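Local coordinates for Thiol:disulfide interchange protein DsbA (PDB 2ZNM) that probably acts as a periplasmic thiol:disulfide oxidoreductase of the DsbA type, built on the thioredoxin fold, at residues 15-20 with 144-149; 89-94 with 100-105; 110-115 with 122-127; 160-165 with 172-177. All coordinates share one frame; numbering follows the deposited sequence.

Interaction 1 of 4, residues 15-20 with 144-149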
# COMPACT_ATOMS: atom_id res chain seq x y z
N PRO A 15 5.48 9.73 -14.40
CA PRO A 15 5.98 8.58 -13.64
C PRO A 15 6.07 8.84 -12.14
O PRO A 15 6.37 9.95 -11.71
CB PRO A 15 7.39 8.35 -14.23
CG PRO A 15 7.47 9.23 -15.47
CD PRO A 15 6.55 10.37 -15.20
N ILE A 16 5.80 7.81 -11.34
CA ILE A 16 5.96 7.91 -9.89
C ILE A 16 7.39 7.56 -9.51
O ILE A 16 7.86 6.47 -9.84
CB ILE A 16 4.94 7.03 -9.11
CG1 ILE A 16 3.52 7.27 -9.62
CG2 ILE A 16 5.05 7.30 -7.60
CD1 ILE A 16 2.40 6.65 -8.77
N PRO A 17 8.11 8.49 -8.85
CA PRO A 17 9.49 8.24 -8.43
C PRO A 17 9.58 7.03 -7.50
O PRO A 17 8.89 6.97 -6.48
CB PRO A 17 9.88 9.52 -7.69
CG PRO A 17 8.94 10.56 -8.21
CD PRO A 17 7.66 9.84 -8.47
N GLN A 18 10.44 6.08 -7.86
CA GLN A 18 10.63 4.87 -7.06
C GLN A 18 11.29 5.17 -5.71
O GLN A 18 12.03 6.15 -5.57
CB GLN A 18 11.46 3.82 -7.83
CG GLN A 18 10.72 3.18 -9.01
CD GLN A 18 11.39 1.93 -9.55
OE1 GLN A 18 10.78 1.15 -10.28
NE2 GLN A 18 12.65 1.72 -9.20
N GLU A 19 10.98 4.33 -4.73
CA GLU A 19 11.61 4.36 -3.42
C GLU A 19 13.11 4.09 -3.56
O GLU A 19 13.94 4.77 -2.94
CB GLU A 19 10.99 3.25 -2.58
CG GLU A 19 10.43 3.66 -1.24
CD GLU A 19 9.52 2.57 -0.67
OE1 GLU A 19 9.78 1.37 -0.91
OE2 GLU A 19 8.53 2.92 0.02
N GLN A 20 13.45 3.08 -4.37
CA GLN A 20 14.83 2.65 -4.61
C GLN A 20 15.09 2.60 -6.11
O GLN A 20 14.29 2.04 -6.86
CB GLN A 20 15.04 1.24 -4.07
CG GLN A 20 14.64 0.98 -2.63
CD GLN A 20 14.98 -0.44 -2.20
OE1 GLN A 20 14.10 -1.27 -1.95
NE2 GLN A 20 16.28 -0.73 -2.13
N GLU A 144 -3.82 12.06 -5.29
CA GLU A 144 -4.32 13.19 -6.09
C GLU A 144 -3.52 13.38 -7.38
O GLU A 144 -4.10 13.48 -8.46
CB GLU A 144 -4.31 14.48 -5.25
CG GLU A 144 -5.20 14.39 -3.98
CD GLU A 144 -5.30 15.71 -3.20
OE1 GLU A 144 -4.41 16.59 -3.36
OE2 GLU A 144 -6.27 15.86 -2.42
N GLN A 145 -2.19 13.41 -7.25
CA GLN A 145 -1.32 13.72 -8.38
C GLN A 145 -1.43 12.67 -9.47
O GLN A 145 -1.31 12.99 -10.66
CB GLN A 145 0.12 13.88 -7.91
CG GLN A 145 1.08 14.37 -8.98
CD GLN A 145 2.31 15.04 -8.40
OE1 GLN A 145 2.33 15.44 -7.23
NE2 GLN A 145 3.36 15.19 -9.22
N TYR A 146 -1.66 11.43 -9.07
CA TYR A 146 -1.65 10.31 -10.00
C TYR A 146 -3.02 9.66 -10.18
O TYR A 146 -3.13 8.57 -10.75
CB TYR A 146 -0.56 9.30 -9.61
CG TYR A 146 0.83 9.92 -9.56
CD1 TYR A 146 1.54 10.18 -10.74
CD2 TYR A 146 1.42 10.27 -8.35
CE1 TYR A 146 2.80 10.76 -10.71
CE2 TYR A 146 2.69 10.85 -8.30
CZ TYR A 146 3.38 11.08 -9.49
OH TYR A 146 4.63 11.66 -9.45
N ARG A 147 -4.06 10.36 -9.71
CA ARG A 147 -5.47 9.97 -9.88
C ARG A 147 -5.75 8.51 -9.48
O ARG A 147 -6.31 7.73 -10.26
CB ARG A 147 -5.96 10.25 -11.32
CG ARG A 147 -6.08 11.74 -11.73
CD ARG A 147 -4.73 12.33 -12.15
NE ARG A 147 -4.86 13.51 -13.01
CZ ARG A 147 -5.06 14.77 -12.59
NH1 ARG A 147 -5.17 15.04 -11.29
NH2 ARG A 147 -5.15 15.75 -13.47
N ILE A 148 -5.36 8.14 -8.27
CA ILE A 148 -5.66 6.80 -7.75
C ILE A 148 -7.05 6.80 -7.12
O ILE A 148 -7.26 7.30 -6.01
CB ILE A 148 -4.56 6.29 -6.79
CG1 ILE A 148 -3.29 5.95 -7.56
CG2 ILE A 148 -5.01 5.04 -6.06
CD1 ILE A 148 -2.28 7.05 -7.60
N ASP A 149 -8.01 6.25 -7.86
CA ASP A 149 -9.42 6.33 -7.49
C ASP A 149 -10.04 4.95 -7.25
O ASP A 149 -11.26 4.79 -7.27
CB ASP A 149 -10.21 7.11 -8.56
CG ASP A 149 -10.14 6.47 -9.94
OD1 ASP A 149 -9.31 5.55 -10.16
OD2 ASP A 149 -10.94 6.89 -10.81

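Interaction 2 of 4, residues 89-94 with 100-105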
# COMPACT_ATOMS: atom_id res chain seq x y z
N PRO A 89 -2.96 -6.91 10.71
CA PRO A 89 -4.20 -7.69 10.86
C PRO A 89 -5.20 -7.05 11.82
O PRO A 89 -6.39 -6.92 11.48
CB PRO A 89 -3.70 -9.06 11.39
CG PRO A 89 -2.31 -9.18 10.84
CD PRO A 89 -1.77 -7.75 10.95
N ALA A 90 -4.72 -6.64 13.00
CA ALA A 90 -5.50 -5.88 13.99
C ALA A 90 -5.97 -4.50 13.48
O ALA A 90 -6.99 -4.00 13.93
CB ALA A 90 -4.71 -5.73 15.29
N VAL A 91 -5.23 -3.89 12.56
CA VAL A 91 -5.66 -2.61 11.98
C VAL A 91 -6.83 -2.81 10.99
O VAL A 91 -7.86 -2.13 11.10
CB VAL A 91 -4.49 -1.83 11.31
CG1 VAL A 91 -5.00 -0.53 10.71
CG2 VAL A 91 -3.38 -1.55 12.32
N PHE A 92 -6.69 -3.73 10.04
CA PHE A 92 -7.82 -4.08 9.19
C PHE A 92 -9.09 -4.34 10.00
O PHE A 92 -10.16 -3.82 9.67
CB PHE A 92 -7.49 -5.31 8.33
CG PHE A 92 -6.65 -5.01 7.13
CD1 PHE A 92 -7.22 -4.51 5.97
CD2 PHE A 92 -5.28 -5.26 7.15
CE1 PHE A 92 -6.45 -4.24 4.86
CE2 PHE A 92 -4.50 -4.98 6.05
CZ PHE A 92 -5.09 -4.47 4.90
N LYS A 93 -8.96 -5.14 11.06
CA LYS A 93 -10.11 -5.63 11.82
C LYS A 93 -10.82 -4.49 12.52
O LYS A 93 -12.04 -4.50 12.65
CB LYS A 93 -9.66 -6.68 12.83
CG LYS A 93 -10.79 -7.25 13.70
CD LYS A 93 -10.34 -8.42 14.54
CE LYS A 93 -11.09 -8.47 15.85
NZ LYS A 93 -10.93 -9.82 16.50
N ALA A 94 -10.05 -3.52 13.00
CA ALA A 94 -10.58 -2.37 13.71
C ALA A 94 -11.34 -1.48 12.70
O ALA A 94 -12.42 -1.00 12.99
CB ALA A 94 -9.45 -1.61 14.37
N ILE A 100 -14.84 2.22 16.46
CA ILE A 100 -14.08 3.37 16.93
C ILE A 100 -13.61 4.14 15.70
O ILE A 100 -13.38 3.55 14.64
CB ILE A 100 -12.85 2.96 17.82
CG1 ILE A 100 -11.82 2.14 17.03
CG2 ILE A 100 -13.29 2.19 19.08
CD1 ILE A 100 -10.67 1.58 17.86
N ARG A 101 -13.49 5.46 15.84
CA ARG A 101 -12.99 6.29 14.76
C ARG A 101 -11.45 6.28 14.80
O ARG A 101 -10.82 7.18 15.37
CB ARG A 101 -13.57 7.71 14.87
CG ARG A 101 -13.10 8.65 13.78
CD ARG A 101 -14.03 9.84 13.58
NE ARG A 101 -13.66 10.57 12.36
CZ ARG A 101 -13.94 10.15 11.13
NH1 ARG A 101 -14.62 9.02 10.94
NH2 ARG A 101 -13.56 10.87 10.08
N LEU A 102 -10.85 5.26 14.18
CA LEU A 102 -9.40 5.07 14.19
C LEU A 102 -8.63 6.19 13.49
O LEU A 102 -7.42 6.34 13.70
CB LEU A 102 -9.05 3.71 13.57
CG LEU A 102 -7.72 3.03 13.97
CD1 LEU A 102 -7.65 2.69 15.45
CD2 LEU A 102 -7.53 1.77 13.16
N GLU A 103 -9.34 6.98 12.68
CA GLU A 103 -8.78 8.14 11.97
C GLU A 103 -8.34 9.23 12.94
O GLU A 103 -7.57 10.10 12.59
CB GLU A 103 -9.80 8.75 11.01
CG GLU A 103 -10.01 7.99 9.73
CD GLU A 103 -11.18 7.00 9.82
OE1 GLU A 103 -11.57 6.61 10.95
OE2 GLU A 103 -11.70 6.62 8.75
N ASN A 104 -8.88 9.18 14.15
CA ASN A 104 -8.59 10.16 15.18
C ASN A 104 -7.38 9.73 15.99
O ASN A 104 -7.34 8.62 16.51
CB ASN A 104 -9.82 10.31 16.07
CG ASN A 104 -9.65 11.37 17.11
OD1 ASN A 104 -9.85 12.55 16.85
ND2 ASN A 104 -9.30 10.96 18.32
N ARG A 105 -6.40 10.62 16.11
CA ARG A 105 -5.15 10.35 16.84
C ARG A 105 -5.32 9.78 18.25
O ARG A 105 -4.70 8.77 18.60
CB ARG A 105 -4.25 11.59 16.90
CG ARG A 105 -2.90 11.33 17.55
CD ARG A 105 -2.01 12.53 17.43
NE ARG A 105 -0.92 12.54 18.40
CZ ARG A 105 -0.96 13.19 19.56
NH1 ARG A 105 -2.04 13.87 19.91
NH2 ARG A 105 0.09 13.16 20.38
O HOH W 1 -13.65 -0.60 15.12

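Interaction 3 of 4, residues 110-115 with 122-127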
# COMPACT_ATOMS: atom_id res chain seq x y z
N LYS A 110 -5.32 5.31 22.12
CA LYS A 110 -6.01 4.49 23.13
C LYS A 110 -6.19 3.05 22.62
O LYS A 110 -6.00 2.10 23.39
CB LYS A 110 -7.35 5.10 23.55
CG LYS A 110 -7.21 6.40 24.35
CD LYS A 110 -8.33 6.55 25.38
CE LYS A 110 -7.98 7.63 26.41
NZ LYS A 110 -8.81 7.50 27.65
N TRP A 111 -6.55 2.90 21.35
CA TRP A 111 -6.67 1.58 20.74
C TRP A 111 -5.35 0.79 20.75
O TRP A 111 -5.32 -0.37 21.15
CB TRP A 111 -7.21 1.69 19.30
CG TRP A 111 -7.12 0.40 18.52
CD1 TRP A 111 -7.99 -0.64 18.56
CD2 TRP A 111 -6.09 0.03 17.59
NE1 TRP A 111 -7.57 -1.64 17.71
CE2 TRP A 111 -6.41 -1.25 17.10
CE3 TRP A 111 -4.92 0.66 17.12
CZ2 TRP A 111 -5.62 -1.91 16.17
CZ3 TRP A 111 -4.14 0.01 16.20
CH2 TRP A 111 -4.49 -1.27 15.73
N ALA A 112 -4.27 1.43 20.30
CA ALA A 112 -2.96 0.80 20.18
C ALA A 112 -2.45 0.24 21.51
O ALA A 112 -1.94 -0.88 21.56
CB ALA A 112 -1.95 1.76 19.59
N LEU A 113 -2.61 1.03 22.57
CA LEU A 113 -2.12 0.66 23.90
C LEU A 113 -2.87 -0.53 24.53
O LEU A 113 -2.28 -1.29 25.30
CB LEU A 113 -2.12 1.89 24.82
CG LEU A 113 -0.93 2.87 24.88
CD1 LEU A 113 0.28 2.22 25.56
CD2 LEU A 113 -0.53 3.45 23.54
N SER A 114 -4.15 -0.69 24.19
CA SER A 114 -4.97 -1.80 24.67
C SER A 114 -4.77 -3.13 23.91
O SER A 114 -5.32 -4.16 24.31
CB SER A 114 -6.45 -1.41 24.64
OG SER A 114 -6.91 -1.24 23.30
N GLN A 115 -3.99 -3.11 22.83
CA GLN A 115 -3.83 -4.31 21.99
C GLN A 115 -2.85 -5.37 22.59
O GLN A 115 -1.73 -5.04 22.99
CB GLN A 115 -3.43 -3.89 20.57
CG GLN A 115 -4.08 -4.73 19.46
CD GLN A 115 -5.58 -4.50 19.26
OE1 GLN A 115 -6.25 -5.30 18.60
NE2 GLN A 115 -6.11 -3.42 19.83
N LYS A 122 5.46 1.04 20.77
CA LYS A 122 6.38 1.18 19.63
C LYS A 122 5.68 1.73 18.39
O LYS A 122 6.22 2.57 17.67
CB LYS A 122 7.08 -0.14 19.31
CG LYS A 122 7.99 -0.06 18.10
CD LYS A 122 8.83 -1.31 17.91
CE LYS A 122 10.10 -0.99 17.14
NZ LYS A 122 11.00 -0.03 17.88
N LEU A 123 4.47 1.24 18.14
CA LEU A 123 3.64 1.71 17.05
C LEU A 123 3.30 3.20 17.17
O LEU A 123 3.27 3.92 16.17
CB LEU A 123 2.35 0.90 16.98
CG LEU A 123 1.43 1.18 15.80
CD1 LEU A 123 2.20 1.05 14.49
CD2 LEU A 123 0.23 0.25 15.82
N MSE A 124 3.01 3.63 18.39
CA MSE A 124 2.60 5.01 18.64
C MSE A 124 3.77 5.99 18.62
O MSE A 124 3.60 7.15 18.27
CB MSE A 124 1.80 5.11 19.94
CG MSE A 124 0.36 4.61 19.80
SE MSE A 124 -0.59 5.38 18.25
CE MSE A 124 -0.55 3.89 17.00
N ARG A 125 4.96 5.50 18.97
CA ARG A 125 6.21 6.23 18.85
C ARG A 125 6.46 6.58 17.38
O ARG A 125 6.84 7.69 17.05
CB ARG A 125 7.36 5.38 19.39
CG ARG A 125 8.22 6.06 20.43
CD ARG A 125 8.57 5.11 21.57
NE ARG A 125 9.17 3.86 21.10
CZ ARG A 125 9.08 2.68 21.73
NH1 ARG A 125 8.40 2.57 22.87
NH2 ARG A 125 9.66 1.61 21.21
N ALA A 126 6.23 5.62 16.48
CA ALA A 126 6.34 5.85 15.05
C ALA A 126 5.22 6.76 14.53
O ALA A 126 5.41 7.52 13.58
CB ALA A 126 6.33 4.53 14.29
N TYR A 127 4.07 6.67 15.18
CA TYR A 127 2.87 7.39 14.80
C TYR A 127 3.00 8.90 15.01
O TYR A 127 2.48 9.69 14.21
CB TYR A 127 1.70 6.83 15.61
CG TYR A 127 0.33 7.26 15.19
CD1 TYR A 127 -0.47 6.41 14.42
CD2 TYR A 127 -0.19 8.49 15.59
CE1 TYR A 127 -1.76 6.79 14.04
CE2 TYR A 127 -1.47 8.87 15.21
CZ TYR A 127 -2.25 8.02 14.44
OH TYR A 127 -3.52 8.41 14.08

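Interaction 4 of 4, residues 160-165 with 172-177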
# COMPACT_ATOMS: atom_id res chain seq x y z
N TYR A 160 3.79 1.87 -15.25
CA TYR A 160 2.72 1.08 -15.83
C TYR A 160 1.72 0.63 -14.78
O TYR A 160 2.08 0.01 -13.78
CB TYR A 160 3.26 -0.12 -16.61
CG TYR A 160 4.20 0.25 -17.73
CD1 TYR A 160 3.72 0.80 -18.91
CD2 TYR A 160 5.57 0.03 -17.60
CE1 TYR A 160 4.58 1.14 -19.95
CE2 TYR A 160 6.45 0.36 -18.64
CZ TYR A 160 5.94 0.92 -19.81
OH TYR A 160 6.79 1.25 -20.83
N ARG A 161 0.46 0.96 -15.05
CA ARG A 161 -0.65 0.72 -14.14
C ARG A 161 -1.39 -0.51 -14.62
O ARG A 161 -1.80 -0.58 -15.78
CB ARG A 161 -1.58 1.93 -14.17
CG ARG A 161 -2.75 1.92 -13.20
CD ARG A 161 -3.55 3.19 -13.46
NE ARG A 161 -4.29 3.66 -12.29
CZ ARG A 161 -4.50 4.94 -12.00
NH1 ARG A 161 -4.00 5.89 -12.78
NH2 ARG A 161 -5.18 5.27 -10.92
N VAL A 162 -1.53 -1.49 -13.73
CA VAL A 162 -2.20 -2.73 -14.07
C VAL A 162 -3.69 -2.49 -14.34
O VAL A 162 -4.33 -1.70 -13.65
CB VAL A 162 -2.04 -3.78 -12.94
CG1 VAL A 162 -2.88 -5.02 -13.21
CG2 VAL A 162 -0.57 -4.16 -12.78
N ILE A 163 -4.21 -3.17 -15.36
CA ILE A 163 -5.65 -3.31 -15.53
C ILE A 163 -6.03 -4.73 -15.11
O ILE A 163 -5.55 -5.70 -15.70
CB ILE A 163 -6.10 -3.07 -17.00
CG1 ILE A 163 -5.72 -1.66 -17.46
CG2 ILE A 163 -7.61 -3.32 -17.15
CD1 ILE A 163 -6.06 -1.35 -18.91
N PHE A 164 -6.88 -4.85 -14.10
CA PHE A 164 -7.30 -6.17 -13.61
C PHE A 164 -8.48 -6.70 -14.43
O PHE A 164 -9.62 -6.76 -13.95
CB PHE A 164 -7.62 -6.12 -12.12
CG PHE A 164 -6.43 -5.85 -11.24
CD1 PHE A 164 -5.58 -6.89 -10.86
CD2 PHE A 164 -6.17 -4.57 -10.77
CE1 PHE A 164 -4.47 -6.64 -10.03
CE2 PHE A 164 -5.07 -4.32 -9.94
CZ PHE A 164 -4.22 -5.35 -9.58
N ASN A 165 -8.19 -7.07 -15.67
CA ASN A 165 -9.21 -7.53 -16.61
C ASN A 165 -9.50 -9.03 -16.55
O ASN A 165 -10.52 -9.50 -17.06
CB ASN A 165 -8.88 -7.09 -18.06
CG ASN A 165 -7.51 -7.60 -18.54
OD1 ASN A 165 -6.53 -7.61 -17.80
ND2 ASN A 165 -7.45 -7.99 -19.81
N VAL A 172 -1.34 -11.28 -11.29
CA VAL A 172 0.06 -11.61 -10.96
C VAL A 172 0.89 -11.83 -12.23
O VAL A 172 2.05 -11.43 -12.30
CB VAL A 172 0.23 -12.80 -9.94
CG1 VAL A 172 -0.72 -12.66 -8.74
CG2 VAL A 172 0.09 -14.16 -10.60
N HIS A 173 0.26 -12.46 -13.22
CA HIS A 173 0.87 -12.71 -14.51
C HIS A 173 1.17 -11.40 -15.25
O HIS A 173 2.24 -11.26 -15.85
CB HIS A 173 -0.04 -13.60 -15.35
CG HIS A 173 0.41 -13.78 -16.76
ND1 HIS A 173 1.54 -14.50 -17.09
CD2 HIS A 173 -0.09 -13.30 -17.92
CE1 HIS A 173 1.70 -14.47 -18.40
NE2 HIS A 173 0.72 -13.76 -18.93
N THR A 174 0.23 -10.46 -15.21
CA THR A 174 0.40 -9.14 -15.82
C THR A 174 1.51 -8.36 -15.13
O THR A 174 2.37 -7.78 -15.79
CB THR A 174 -0.93 -8.35 -15.84
OG1 THR A 174 -1.84 -8.97 -16.76
CG2 THR A 174 -0.71 -6.90 -16.27
N ILE A 175 1.50 -8.38 -13.79
CA ILE A 175 2.55 -7.74 -13.00
C ILE A 175 3.92 -8.33 -13.34
O ILE A 175 4.87 -7.57 -13.57
CB ILE A 175 2.25 -7.81 -11.48
CG1 ILE A 175 1.00 -6.99 -11.14
CG2 ILE A 175 3.42 -7.28 -10.66
CD1 ILE A 175 0.25 -7.43 -9.87
N LYS A 176 4.02 -9.66 -13.40
CA LYS A 176 5.30 -10.32 -13.70
C LYS A 176 5.85 -9.98 -15.09
O LYS A 176 7.05 -9.74 -15.24
CB LYS A 176 5.23 -11.83 -13.47
CG LYS A 176 5.53 -12.20 -12.01
CD LYS A 176 5.38 -13.69 -11.76
CE LYS A 176 6.50 -14.49 -12.44
NZ LYS A 176 6.36 -15.96 -12.23
N GLU A 177 4.97 -9.94 -16.09
CA GLU A 177 5.31 -9.54 -17.46
C GLU A 177 5.74 -8.07 -17.54
O GLU A 177 6.63 -7.73 -18.32
CB GLU A 177 4.14 -9.79 -18.41
CG GLU A 177 4.00 -11.23 -18.90
CD GLU A 177 2.98 -11.39 -20.03
OE1 GLU A 177 1.88 -10.80 -19.96
OE2 GLU A 177 3.28 -12.13 -21.01

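Interaction 1 of 4, residues 15-20 with 144-149
Ile16 stands almost squarely on the ring of Tyr146: its CG1 lies 3.5 Å from the ring centroid and only 5° off the ring normal, a CH-pi contact with nearly perpendicular geometry. The end of the isoleucine runs on across the same face toward the ring's root, where CD1 is 3.7 Å from CG of Tyr146. The branch gets there because CG1 is anti to the carbonyl carbon (chi1 -50°) while the chain beyond it stays extended. On the opposite face the ring meets its own neighbour in sequence, with Gln145 CG 3.9 Å above the plane and displaced toward the rim, so methylene groups flank the aromatic plane from both sides. At the far end of the ring, Tyr146 OH is 3.7 Å from CD of Pro17. Tyr146 is the first residue to depart from the geometry of helix 130-145, and Arg147, with phi 50°, is the C-prime residue of the Schellman motif that ends it. The contact thus lays the loop between strands 9-11 and 24-30 against this helix terminus, while Ile16 also reaches Leu27 and Phe29 of strand 24-30 and Ile155 of strand 153-156.

Interaction 2 of 4, residues 89-94 with 100-105
Leu102 brings a single methyl, CD2, to two side chains one helical turn apart: Ala94 CB at 4.1 Å and Val91 CG1 at 4.2 Å. These are the closest approaches across the contact, and all three residues are buried. The leucine reaches the helix with CG anti to the backbone N (chi1 -155°), its CB already directed toward residues 89-94. Ala94, with nothing beyond CB, meets it through a lone methyl, whereas Val91 offers one of its two branches. Trp111 of helix 105-113 also packs on Val91 and Ala94 and so closes this apolar patch further.

The segments belong to the helical part that DsbA-type proteins carry as an insertion in the thioredoxin fold, and residues 100-104 make up most of the link from helix 84-97 to helix 105-113. The link bends twice in quick succession. An inverse gamma turn is centred on Arg101, and a type I beta turn from Arg101 to Asn104 is closed by Asn104 N to Arg101 O at 3.0 Å; Asn104 then occupies the N-cap position of the next helix.

Away from the methyl cluster the join is looser. A water lies between Ala94 O and Ile100 N, but the link is doubtful: the modelled 2.5 Å from the water oxygen to Ala94 O is too short, and the bond from Ile100 N, at 3.3 Å, is weak. Toward solvent, NH1 of the exposed Arg101 lies 3.9 Å from Glu103 OE1, a long ion pair in which the oxygen is well out of the guanidinium plane and no N-H points at it.

Interaction 3 of 4, residues 110-115 with 122-127
Two consecutive helices of the helical region, 105-113 and 120-127, fold back on each other through a short connection, and their chains run in roughly opposite directions where Ala112 faces Met124. The latter is selenomethionine in the crystal. Its chain is bent, with CG anti to the carbonyl carbon (chi1 -76°) and a further turn at chi2 (-50°), and this curls it around one methyl: Ala112 CB lies 3.6 Å from CE and 3.7 Å from CG. Leu113 adds a second hold at the margin, its CD2 reaching 4.0 Å from Met124 CG. On the inner side, Trp111 CZ3 comes to 4.4 Å from CD2 of Leu123, an oblique and looser approach. The carbonyl of Trp111 takes two side-chain donors from the residues that follow: Ser114 OG donates to Trp111 O at 2.8 Å, tilted 30° from the carbonyl plane, and Gln115 NE2 adds a weak bond. Leu123 and Tyr127 continue the packing onto helix 69-81. Every close approach between the two segments is thus apolar, which suggests that the pairing rests on side-chain shape, Ala112 and Leu113 against Met124 and Trp111 against Leu123, with no directional bond between the segments to fix the register.

Interaction 4 of 4, residues 160-165 with 172-177
The C-terminal beta-beta-alpha unit of the thioredoxin fold is joined here: strand 160-162, which pairs antiparallel with strand 153-156, carries Val162 against helix 167-185. Val162 points its CB toward the helix and divides its two methyls between successive residues there. CG2 meets Ile175 CG1 at 3.6 Å, the closest approach across the contact, and the two side chains pass at about a right angle. CG1 reaches Thr174 CG2 at 4.2 Å, a looser touch. The division follows from the valine's rotation: with CG1 anti to the backbone N (chi1 173°), CG2 lies beside that N.

Thr174 turns its methyl to the strand and its hydroxyl to its own helix, where OG1 is hydrogen-bonded to Gly170 O; the polar atom of this buried side chain is therefore satisfied without help from residues 160-165. Ile175 presents CG1 rather than its gamma methyl to Val162, and also touches Val154 on the neighbouring strand, so the helix bears on both arms of the hairpin. Tyr160 extends the interface along the helix, packing on Leu178, Lys181 and Val182; Ile163, just past the strand, directs its CB away from the helix and touches Leu10 of strand 9-11.

Past the strand, the chain turns sharply in an inverse gamma turn centred on Phe164, marked by a weak bond of 3.0 Å from Asn165 N to Ile163 O. The Phe164 ring lies against the valine, whose CG1 is 3.7 Å above the ring plane, over its centre.

The four contacts form two groups. Interactions 2 and 3, with centres about 11 Å apart, meet through Trp111 of interaction 3: its CD1 is 3.5 Å from Ile100 CD1 and its CH2 is 3.6 Å from Val91 CG2. Interactions 1 and 4, with centres about 16 Å apart, meet where Arg161 NH2 lies 2.8 Å from Arg147 O, a probable hydrogen bond to the helix terminus. The groups are well separated, interactions 3 and 4 having centres about 36 Å apart. The helix of interaction 2 also reaches the predicted redox site: Phe92, turned away from residues 100-105, meets the ring of His36, between Cys34 and Cys37, whose predicted disulfide is absent from this structure.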